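Ricin B lectin (Clostridium thermocellum, PDB 3VSF) is an exo-beta-1,3-galactanase, probably cleaving galactose units from beta-1,3-galactan with its family 43 glycoside hydrolase domain, which is joined to a galactose-binding beta-trefoil module. Local coordinates at residues V132-W137 against A146-A151. Residues are numbered along the deposited sequence; the frame is centred on the assembly and turned at random.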
loop_
_atom_site.group_PDB
_atom_site.type_symbol
_atom_site.label_atom_id
_atom_site.label_comp_id
_atom_site.label_asym_id
_atom_site.label_seq_id
_atom_site.Cartn_x
_atom_site.Cartn_y
_atom_site.Cartn_z
ATOM N N VAL A 132 13.087 -12.870 16.417
ATOM C CA VAL A 132 14.299 -12.535 15.679
ATOM C C VAL A 132 14.094 -11.276 14.842
ATOM O O VAL A 132 13.079 -11.132 14.159
ATOM C CB VAL A 132 14.737 -13.694 14.763
ATOM C CG1 VAL A 132 16.004 -13.328 14.008
ATOM C CG2 VAL A 132 14.943 -14.961 15.580
ATOM N N MET A 133 15.061 -10.365 14.900
ATOM C CA MET A 133 14.969 -9.100 14.180
ATOM C C MET A 133 16.088 -8.932 13.155
ATOM O O MET A 133 17.265 -9.084 13.477
ATOM C CB MET A 133 14.981 -7.926 15.163
ATOM C CG MET A 133 15.185 -6.571 14.508
ATOM S SD MET A 133 15.140 -5.212 15.690
ATOM C CE MET A 133 15.750 -3.866 14.680
ATOM N N TRP A 134 15.709 -8.617 11.921
ATOM C CA TRP A 134 16.673 -8.368 10.857
ATOM C C TRP A 134 16.627 -6.909 10.420
ATOM O O TRP A 134 15.676 -6.193 10.733
ATOM C CB TRP A 134 16.406 -9.286 9.665
ATOM C CG TRP A 134 16.708 -10.722 9.949
ATOM C CD1 TRP A 134 15.944 -11.595 10.667
ATOM C CD2 TRP A 134 17.862 -11.456 9.522
ATOM N NE1 TRP A 134 16.551 -12.827 10.713
ATOM C CE2 TRP A 134 17.730 -12.768 10.016
ATOM C CE3 TRP A 134 18.994 -11.130 8.768
ATOM C CZ2 TRP A 134 18.686 -13.753 9.783
ATOM C CZ3 TRP A 134 19.942 -12.111 8.536
ATOM C CH2 TRP A 134 19.782 -13.406 9.041
ATOM N N MET A 135 17.653 -6.471 9.698
ATOM C CA MET A 135 17.740 -5.079 9.271
ATOM C C MET A 135 18.860 -4.857 8.259
ATOM O O MET A 135 19.522 -5.802 7.831
ATOM C CB MET A 135 17.948 -4.169 10.483
ATOM C CG MET A 135 19.318 -4.305 11.127
ATOM S SD MET A 135 19.264 -4.243 12.928
ATOM C CE MET A 135 18.485 -5.812 13.298
ATOM N N HIS A 136 19.061 -3.598 7.883
ATOM C CA HIS A 136 20.113 -3.223 6.946
ATOM C C HIS A 136 21.140 -2.347 7.654
ATOM O O HIS A 136 20.784 -1.350 8.282
ATOM C CB HIS A 136 19.515 -2.477 5.752
ATOM C CG HIS A 136 20.534 -1.987 4.771
ATOM N ND1 HIS A 136 20.298 -0.926 3.922
ATOM C CD2 HIS A 136 21.789 -2.413 4.498
ATOM C CE1 HIS A 136 21.365 -0.718 3.172
ATOM N NE2 HIS A 136 22.284 -1.607 3.501
ATOM N N TRP A 137 22.413 -2.721 7.553
ATOM C CA TRP A 137 23.472 -2.005 8.260
ATOM C C TRP A 137 24.435 -1.303 7.306
ATOM O O TRP A 137 24.808 -1.852 6.269
ATOM C CB TRP A 137 24.244 -2.962 9.172
ATOM C CG TRP A 137 25.190 -2.271 10.110
ATOM C CD1 TRP A 137 24.921 -1.848 11.379
ATOM C CD2 TRP A 137 26.556 -1.927 9.854
ATOM N NE1 TRP A 137 26.034 -1.260 11.928
ATOM C CE2 TRP A 137 27.052 -1.296 11.013
ATOM C CE3 TRP A 137 27.408 -2.088 8.758
ATOM C CZ2 TRP A 137 28.361 -0.828 11.105
ATOM C CZ3 TRP A 137 28.708 -1.623 8.852
ATOM C CH2 TRP A 137 29.171 -1.001 10.018
ATOM N N ALA A 146 27.337 -3.149 2.371
ATOM C CA ALA A 146 25.975 -3.630 2.183
ATOM C C ALA A 146 25.786 -4.956 2.907
ATOM O O ALA A 146 25.903 -6.023 2.307
ATOM C CB ALA A 146 25.666 -3.783 0.707
ATOM N N ARG A 147 25.495 -4.883 4.201
ATOM C CA ARG A 147 25.379 -6.082 5.021
ATOM C C ARG A 147 24.078 -6.105 5.815
ATOM O O ARG A 147 23.472 -5.064 6.070
ATOM C CB ARG A 147 26.572 -6.191 5.972
ATOM C CG ARG A 147 26.697 -5.022 6.935
ATOM C CD ARG A 147 27.821 -5.227 7.938
ATOM N NE ARG A 147 29.144 -5.163 7.327
ATOM C CZ ARG A 147 30.265 -4.926 8.002
ATOM N NH1 ARG A 147 30.221 -4.720 9.312
ATOM N NH2 ARG A 147 31.429 -4.886 7.370
ATOM N N ALA A 148 23.654 -7.304 6.199
ATOM C CA ALA A 148 22.476 -7.471 7.037
ATOM C C ALA A 148 22.889 -7.553 8.500
ATOM O O ALA A 148 24.034 -7.877 8.812
ATOM C CB ALA A 148 21.710 -8.719 6.632
ATOM N N ALA A 149 21.955 -7.253 9.395
ATOM C CA ALA A 149 22.217 -7.332 10.827
ATOM C C ALA A 149 21.108 -8.113 11.520
ATOM O O ALA A 149 19.974 -8.146 11.046
ATOM C CB ALA A 149 22.347 -5.941 11.422
ATOM N N VAL A 150 21.441 -8.745 12.641
ATOM C CA VAL A 150 20.486 -9.592 13.343
ATOM C C VAL A 150 20.440 -9.293 14.839
ATOM O O VAL A 150 21.435 -8.884 15.435
ATOM C CB VAL A 150 20.811 -11.086 13.142
ATOM C CG1 VAL A 150 19.685 -11.954 13.680
ATOM C CG2 VAL A 150 21.054 -11.383 11.671
ATOM N N ALA A 151 19.270 -9.501 15.434
ATOM C CA ALA A 151 19.083 -9.355 16.872
ATOM C C ALA A 151 17.925 -10.246 17.302
ATOM O O ALA A 151 17.268 -10.859 16.462
ATOM C CB ALA A 151 18.803 -7.907 17.228
#
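Arg147 lies alongside Trp137 next to the loop that closes an antiparallel hairpin, both side chains leaving the same face of the sheet and running in the same direction. From CB, the arginine's CG turns between its own backbone N and carbonyl carbon (chi1 61°) and comes 3.5 Å from Trp137 CE3; CD touches that same ring carbon. After the bend at CD, NE runs past CE3 and CZ3, and the guanidinium lies nearly parallel to the indole, 16° from its plane. Trp137 CZ3 lies over one guanidinium face, with Arg147 NH1 3.5 Å from that carbon; NH1 also makes a hydrogen bond to Ser165 OG, which ties the arginine's tip to the next strand, and NH2 a weak one to Gln145 OE1. Further along this face, Met135 CG packs against Ala149 CB at 3.5 Å. On the reverse face, Val150 CG2 sits over the six-membered ring of Trp134, 3.4 Å from its centroid, a CH-pi contact, while Ala148 CB meets the ring edge. The backbones are joined by bonds such as Trp137 N to Arg147 O (3.0 Å) and Met133 N to Ala151 O (2.7 Å); Met135 N to Ala149 O is weak. These are the two inner strands of a four-stranded antiparallel sheet, one blade of the five-bladed beta-propeller characteristic of family 43, with strand 116-124 flanking 131-138 and strand 161-166 flanking 147-153.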